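Local coordinates for protein group II chitinase (PDB 6JAV) that probably binds chitin and hydrolyses its internal linkages as an endochitinase, this chain being one glycosyl hydrolase family 18 catalytic domain of a longer protein, at residues 195-200 with 228-233; 212-217 with 329-334. One frame throughout, in Å; residues are numbered along the deposited sequence.

Both contacts lie on the same side of the chain's centre, their own centres about 10 Å apart, and both draw on the long connection between strand 192-195 and helix 227-236. Contact 1 is the more deeply placed: methyl groups and one buried hydroxyl pair fasten the end of that strand and the loop after it to helix 227-236. Contact 2 sits farther out, where the same connection meets helix 325-337, and it adds an aromatic CH-pi contact and two lysines to the apolar packing. Asn-228 joins them, its backbone N lying 2.8 Å from Leu-214 O, a probable hydrogen bond. The N-linked sugar on Asn-228 borders both, reaching His-232 in contact 1 and Tyr-215 in contact 2.

Contact 1: 195-200 with 228-233; sequences VMTYDY and NYTIHY. With NAG (2-acetamido-2-deoxy-beta-D-glucopyranose), chain C.
Thr-230 turns both of its branches onto 195-200, the hydroxyl to Tyr-200 and the methyl to Val-195 and Thr-197. Tyr-200 OH donates a hydrogen bond of 2.7 Å to Thr-230 OG1, which lies in the plane of the tyrosine ring at its edge; the two side chains arrive from opposite directions. Thr-230 OG1 sits beside its own backbone N (chi1 -68°), which sends CG2 the other way, to 3.5 Å from Val-195 CG1 and 3.8 Å from Thr-197 CG2. Pro-172 O and Asn-226 O are also within hydrogen-bonding range of this buried hydroxyl, whose single proton must be shared between them or go to one.

One residue on, Ile-231 extends CD1 across Thr-197 at about a right angle, ending 4.0 Å from Thr-197 CG2 and 4.1 Å from Val-195 CB. Thr-197 thus gives its methyl to the helix, while its OG1 bonds to Gly-247 O on strand 244-257. Inverse gamma turns centred on Met-196 and Thr-197 bend the chain as it leaves strand 192-195.

On another side of the helix, Asn-228 ND2 is bonded covalently to C1 of the N-acetylglucosamine. His-232, one turn later, turns one ring face to the sugar, NAG C5 standing 4.0 Å from the His-232 ring plane and displaced toward its rim. Its rotation is fixed by a hydrogen bond from His-232 ND1 to Asn-228 O, 3.0 Å long; the backbone N of His-232 reaches the same oxygen from the opposite face of the carbonyl plane.

Asp-199, which touches the bound inhibitor, is held through OD1 by Tyr-251 and Gln-253. The segment 195-200 therefore runs from helix packing to the ligand pocket, as expected at the C-terminal end of a strand in the TIM barrel of family 18 glycosidases.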
# COMPACT_ATOMS: atom_id res chain seq x y z
N VAL A 195 -2.85 6.99 0.09
CA VAL A 195 -3.13 6.81 1.50
C VAL A 195 -3.26 5.31 1.78
O VAL A 195 -4.07 4.61 1.16
CB VAL A 195 -4.39 7.57 1.94
CG1 VAL A 195 -4.55 7.46 3.46
CG2 VAL A 195 -4.29 9.05 1.53
N MET A 196 -2.45 4.81 2.72
CA MET A 196 -2.41 3.38 3.01
C MET A 196 -3.52 3.03 3.99
O MET A 196 -3.28 2.73 5.17
CB MET A 196 -1.03 2.99 3.52
CG MET A 196 -0.00 3.15 2.41
SD MET A 196 1.61 2.51 2.85
CE MET A 196 1.95 3.80 3.78
N THR A 197 -4.76 3.05 3.46
CA THR A 197 -6.00 2.78 4.22
C THR A 197 -6.16 1.28 4.48
O THR A 197 -7.15 0.65 4.08
CB THR A 197 -7.22 3.38 3.50
OG1 THR A 197 -7.06 3.25 2.08
CG2 THR A 197 -7.36 4.88 3.81
N TYR A 198 -5.18 0.72 5.16
CA TYR A 198 -5.17 -0.69 5.53
C TYR A 198 -4.17 -0.87 6.66
O TYR A 198 -3.49 0.08 7.08
CB TYR A 198 -4.88 -1.61 4.33
CG TYR A 198 -3.72 -1.17 3.43
CD1 TYR A 198 -2.42 -1.23 3.87
CD2 TYR A 198 -3.97 -0.67 2.15
CE1 TYR A 198 -1.36 -0.82 3.03
CE2 TYR A 198 -2.92 -0.27 1.31
CZ TYR A 198 -1.64 -0.35 1.77
OH TYR A 198 -0.60 0.04 0.94
N ASP A 199 -4.10 -2.10 7.16
CA ASP A 199 -3.33 -2.40 8.38
C ASP A 199 -3.80 -1.58 9.58
O ASP A 199 -3.01 -1.26 10.46
CB ASP A 199 -1.81 -2.25 8.17
CG ASP A 199 -1.26 -3.30 7.24
OD1 ASP A 199 -1.97 -4.29 6.94
OD2 ASP A 199 -0.12 -3.10 6.76
N TYR A 200 -5.11 -1.28 9.63
CA TYR A 200 -5.64 -0.63 10.83
C TYR A 200 -5.60 -1.57 12.02
O TYR A 200 -5.55 -1.11 13.16
CB TYR A 200 -7.08 -0.23 10.59
CG TYR A 200 -7.26 0.97 9.70
CD1 TYR A 200 -7.13 2.28 10.21
CD2 TYR A 200 -7.60 0.82 8.36
CE1 TYR A 200 -7.33 3.37 9.40
CE2 TYR A 200 -7.82 1.91 7.54
CZ TYR A 200 -7.68 3.20 8.07
OH TYR A 200 -7.91 4.25 7.23
N ASN A 228 -12.96 5.88 6.00
CA ASN A 228 -13.77 7.09 5.85
C ASN A 228 -13.21 8.24 6.69
O ASN A 228 -13.06 9.38 6.20
CB ASN A 228 -15.22 6.78 6.27
CG ASN A 228 -16.08 7.99 6.17
OD1 ASN A 228 -16.17 8.62 5.14
ND2 ASN A 228 -16.72 8.33 7.28
N TYR A 229 -12.86 7.97 7.95
CA TYR A 229 -12.25 9.02 8.77
C TYR A 229 -10.92 9.47 8.16
O TYR A 229 -10.65 10.67 8.02
CB TYR A 229 -12.02 8.53 10.20
CG TYR A 229 -11.43 9.62 11.06
CD1 TYR A 229 -10.06 9.86 11.08
CD2 TYR A 229 -12.26 10.44 11.81
CE1 TYR A 229 -9.53 10.91 11.83
CE2 TYR A 229 -11.73 11.48 12.55
CZ TYR A 229 -10.37 11.70 12.56
OH TYR A 229 -9.84 12.74 13.31
N THR A 230 -10.07 8.50 7.81
CA THR A 230 -8.73 8.82 7.31
C THR A 230 -8.79 9.71 6.07
O THR A 230 -8.03 10.68 5.95
CB THR A 230 -8.03 7.51 6.97
OG1 THR A 230 -7.76 6.79 8.17
CG2 THR A 230 -6.72 7.79 6.23
N ILE A 231 -9.62 9.34 5.09
CA ILE A 231 -9.66 10.10 3.85
C ILE A 231 -10.20 11.50 4.10
O ILE A 231 -9.64 12.50 3.60
CB ILE A 231 -10.48 9.32 2.79
CG1 ILE A 231 -9.79 7.99 2.42
CG2 ILE A 231 -10.74 10.21 1.57
CD1 ILE A 231 -8.43 8.16 1.78
N HIS A 232 -11.25 11.61 4.92
CA HIS A 232 -11.75 12.95 5.22
C HIS A 232 -10.74 13.76 6.02
O HIS A 232 -10.66 14.98 5.85
CB HIS A 232 -13.06 12.83 5.98
CG HIS A 232 -14.25 12.60 5.09
ND1 HIS A 232 -14.83 11.36 4.91
CD2 HIS A 232 -14.98 13.47 4.35
CE1 HIS A 232 -15.85 11.47 4.08
NE2 HIS A 232 -15.97 12.74 3.73
N TYR A 233 -9.92 13.10 6.84
CA TYR A 233 -8.93 13.81 7.63
C TYR A 233 -7.81 14.36 6.75
O TYR A 233 -7.39 15.51 6.91
CB TYR A 233 -8.38 12.90 8.71
CG TYR A 233 -7.65 13.65 9.80
CD1 TYR A 233 -8.32 14.57 10.58
CD2 TYR A 233 -6.31 13.44 10.04
CE1 TYR A 233 -7.66 15.27 11.57
CE2 TYR A 233 -5.64 14.13 11.05
CZ TYR A 233 -6.33 15.05 11.80
OH TYR A 233 -5.67 15.73 12.81
C1 NAG C . -17.51 9.53 7.32
C2 NAG C . -18.75 9.35 8.18
C3 NAG C . -19.44 10.70 8.42
C4 NAG C . -18.44 11.72 8.96
C5 NAG C . -17.22 11.80 8.06
C6 NAG C . -16.13 12.72 8.59
C7 NAG C . -20.15 7.32 8.19
C8 NAG C . -19.76 7.16 9.62
N2 NAG C . -19.67 8.40 7.56
O3 NAG C . -20.47 10.52 9.38
O4 NAG C . -19.03 13.01 9.08
O5 NAG C . -16.64 10.49 7.93
O6 NAG C . -15.38 12.17 9.66
O7 NAG C . -20.90 6.53 7.63

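Contact 2: 212-217 with 329-334; sequences APLYYH and KKKVNF. With NAG (2-acetamido-2-deoxy-beta-D-glucopyranose), chain C.
Leu-214 lays its CD1 methyl over the ring of Phe-334 in a CH-pi contact, 4.0 Å from the centroid and 12° off the ring normal. With CG anti to the backbone N (chi1 175°), its two methyls are set against Phe-334 and Lys-330. The second meets the aliphatic part of the lysine, with Leu-214 CD2 3.7 Å from Lys-330 CG, the two side chains crossing almost perpendicularly.

Tyr-215 brings its phenol end to the same phenylalanine: Tyr-215 OH is 3.5 Å from Phe-334 CD1, the two side chains crossing at a slant. Lys-330, bent at chi2 and chi4, curls its ammonium group to the rim of the tyrosine, NZ lying in the ring plane 3.9 Å from Tyr-215 CE2, so this is an edge approach and not a cation-pi stack. The stronger partner of that ammonium is Gln-307 O.

Lys-331 is extended beyond CG and delivers a 2.9 Å hydrogen bond from NZ to Ala-212 O, in the carbonyl plane and on a lone pair. Asp-323 forms a salt bridge with the same NZ, probably offsetting its charge in these buried surroundings, while Met-246 and Met-248 of strand 244-257 touch the lysine chain.

The sugar on Asn-228 borders the tyrosine obliquely, with NAG O7 3.5 Å from Tyr-215 CD1. Backbone hydrogen bonds to Arg-308 hold Leu-214 and Tyr-215. Here a long loop that follows one barrel strand is clamped against an outer helix of the TIM barrel, beside an N-glycosylation site.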
# COMPACT_ATOMS: atom_id res chain seq x y z
N ALA A 212 -8.91 -3.49 7.21
CA ALA A 212 -9.20 -2.27 6.44
C ALA A 212 -10.68 -1.90 6.48
O ALA A 212 -11.36 -1.89 5.46
CB ALA A 212 -8.69 -2.41 5.00
N PRO A 213 -11.19 -1.53 7.65
CA PRO A 213 -12.59 -1.08 7.71
C PRO A 213 -12.81 0.19 6.91
O PRO A 213 -11.94 1.07 6.87
CB PRO A 213 -12.83 -0.80 9.20
CG PRO A 213 -11.58 -1.03 9.90
CD PRO A 213 -10.47 -1.33 8.91
N LEU A 214 -13.98 0.27 6.26
CA LEU A 214 -14.38 1.47 5.52
C LEU A 214 -15.04 2.49 6.45
O LEU A 214 -14.70 3.68 6.41
CB LEU A 214 -15.32 1.09 4.39
CG LEU A 214 -15.90 2.26 3.61
CD1 LEU A 214 -14.83 3.17 3.01
CD2 LEU A 214 -16.83 1.73 2.54
N TYR A 215 -15.97 2.05 7.29
CA TYR A 215 -16.73 2.93 8.17
C TYR A 215 -16.60 2.48 9.61
O TYR A 215 -16.32 1.31 9.91
CB TYR A 215 -18.23 2.92 7.79
CG TYR A 215 -18.54 3.55 6.45
CD1 TYR A 215 -18.20 4.88 6.20
CD2 TYR A 215 -19.16 2.84 5.44
CE1 TYR A 215 -18.47 5.46 4.99
CE2 TYR A 215 -19.43 3.43 4.20
CZ TYR A 215 -19.08 4.75 4.00
OH TYR A 215 -19.35 5.39 2.81
N TYR A 216 -16.86 3.44 10.52
CA TYR A 216 -16.90 3.18 11.95
C TYR A 216 -17.86 2.04 12.27
O TYR A 216 -18.95 1.95 11.70
CB TYR A 216 -17.40 4.45 12.64
CG TYR A 216 -17.54 4.33 14.15
CD1 TYR A 216 -16.42 4.26 14.96
CD2 TYR A 216 -18.80 4.28 14.75
CE1 TYR A 216 -16.53 4.16 16.34
CE2 TYR A 216 -18.92 4.17 16.12
CZ TYR A 216 -17.79 4.11 16.91
OH TYR A 216 -17.89 4.00 18.28
N HIS A 217 -17.44 1.19 13.20
CA HIS A 217 -18.21 0.09 13.75
C HIS A 217 -18.43 0.36 15.24
O HIS A 217 -17.51 0.81 15.92
CB HIS A 217 -17.47 -1.24 13.54
CG HIS A 217 -18.24 -2.43 14.00
ND1 HIS A 217 -18.30 -2.80 15.33
CD2 HIS A 217 -19.00 -3.32 13.32
CE1 HIS A 217 -19.06 -3.88 15.44
NE2 HIS A 217 -19.51 -4.21 14.24
N LYS A 329 -16.16 -3.24 -4.25
CA LYS A 329 -17.10 -2.42 -5.01
C LYS A 329 -17.63 -1.27 -4.17
O LYS A 329 -17.76 -0.13 -4.65
CB LYS A 329 -18.25 -3.26 -5.57
CG LYS A 329 -17.82 -4.22 -6.66
CD LYS A 329 -18.79 -5.39 -6.72
CE LYS A 329 -18.84 -6.04 -8.09
NZ LYS A 329 -20.11 -6.81 -8.27
N LYS A 330 -17.92 -1.53 -2.89
CA LYS A 330 -18.38 -0.46 -2.00
C LYS A 330 -17.29 0.60 -1.83
O LYS A 330 -17.56 1.81 -1.89
CB LYS A 330 -18.76 -1.07 -0.65
CG LYS A 330 -19.29 -0.09 0.38
CD LYS A 330 -20.79 0.06 0.28
CE LYS A 330 -21.32 1.00 1.35
NZ LYS A 330 -21.32 0.41 2.71
N LYS A 331 -16.05 0.17 -1.61
CA LYS A 331 -14.95 1.10 -1.47
C LYS A 331 -14.73 1.94 -2.73
O LYS A 331 -14.45 3.14 -2.64
CB LYS A 331 -13.67 0.36 -1.07
CG LYS A 331 -13.68 -0.13 0.35
CD LYS A 331 -12.38 -0.83 0.71
CE LYS A 331 -12.36 -1.18 2.19
NZ LYS A 331 -11.04 -1.74 2.62
N VAL A 332 -14.84 1.33 -3.91
CA VAL A 332 -14.67 2.10 -5.15
C VAL A 332 -15.83 3.08 -5.36
O VAL A 332 -15.63 4.19 -5.85
CB VAL A 332 -14.40 1.18 -6.36
CG1 VAL A 332 -14.27 2.00 -7.63
CG2 VAL A 332 -13.11 0.36 -6.13
N ASN A 333 -17.06 2.69 -5.01
CA ASN A 333 -18.15 3.67 -5.05
C ASN A 333 -17.88 4.83 -4.11
O ASN A 333 -18.21 5.98 -4.43
CB ASN A 333 -19.47 2.98 -4.74
CG ASN A 333 -20.06 2.31 -5.96
OD1 ASN A 333 -20.24 1.09 -5.99
ND2 ASN A 333 -20.36 3.09 -6.99
N PHE A 334 -17.25 4.56 -2.96
CA PHE A 334 -16.84 5.62 -2.03
C PHE A 334 -15.82 6.55 -2.68
O PHE A 334 -15.95 7.78 -2.61
CB PHE A 334 -16.30 4.96 -0.76
CG PHE A 334 -15.66 5.89 0.22
CD1 PHE A 334 -16.44 6.54 1.18
CD2 PHE A 334 -14.28 6.06 0.26
CE1 PHE A 334 -15.85 7.37 2.13
CE2 PHE A 334 -13.69 6.92 1.21
CZ PHE A 334 -14.49 7.57 2.15
C1 NAG C . -17.51 9.53 7.32
C2 NAG C . -18.75 9.35 8.18
C3 NAG C . -19.44 10.70 8.42
C4 NAG C . -18.44 11.72 8.96
C5 NAG C . -17.22 11.80 8.06
C6 NAG C . -16.13 12.72 8.59
C7 NAG C . -20.15 7.32 8.19
C8 NAG C . -19.76 7.16 9.62
N2 NAG C . -19.67 8.40 7.56
O3 NAG C . -20.47 10.52 9.38
O4 NAG C . -19.03 13.01 9.08
O5 NAG C . -16.64 10.49 7.93
O6 NAG C . -15.38 12.17 9.66
O7 NAG C . -20.90 6.53 7.63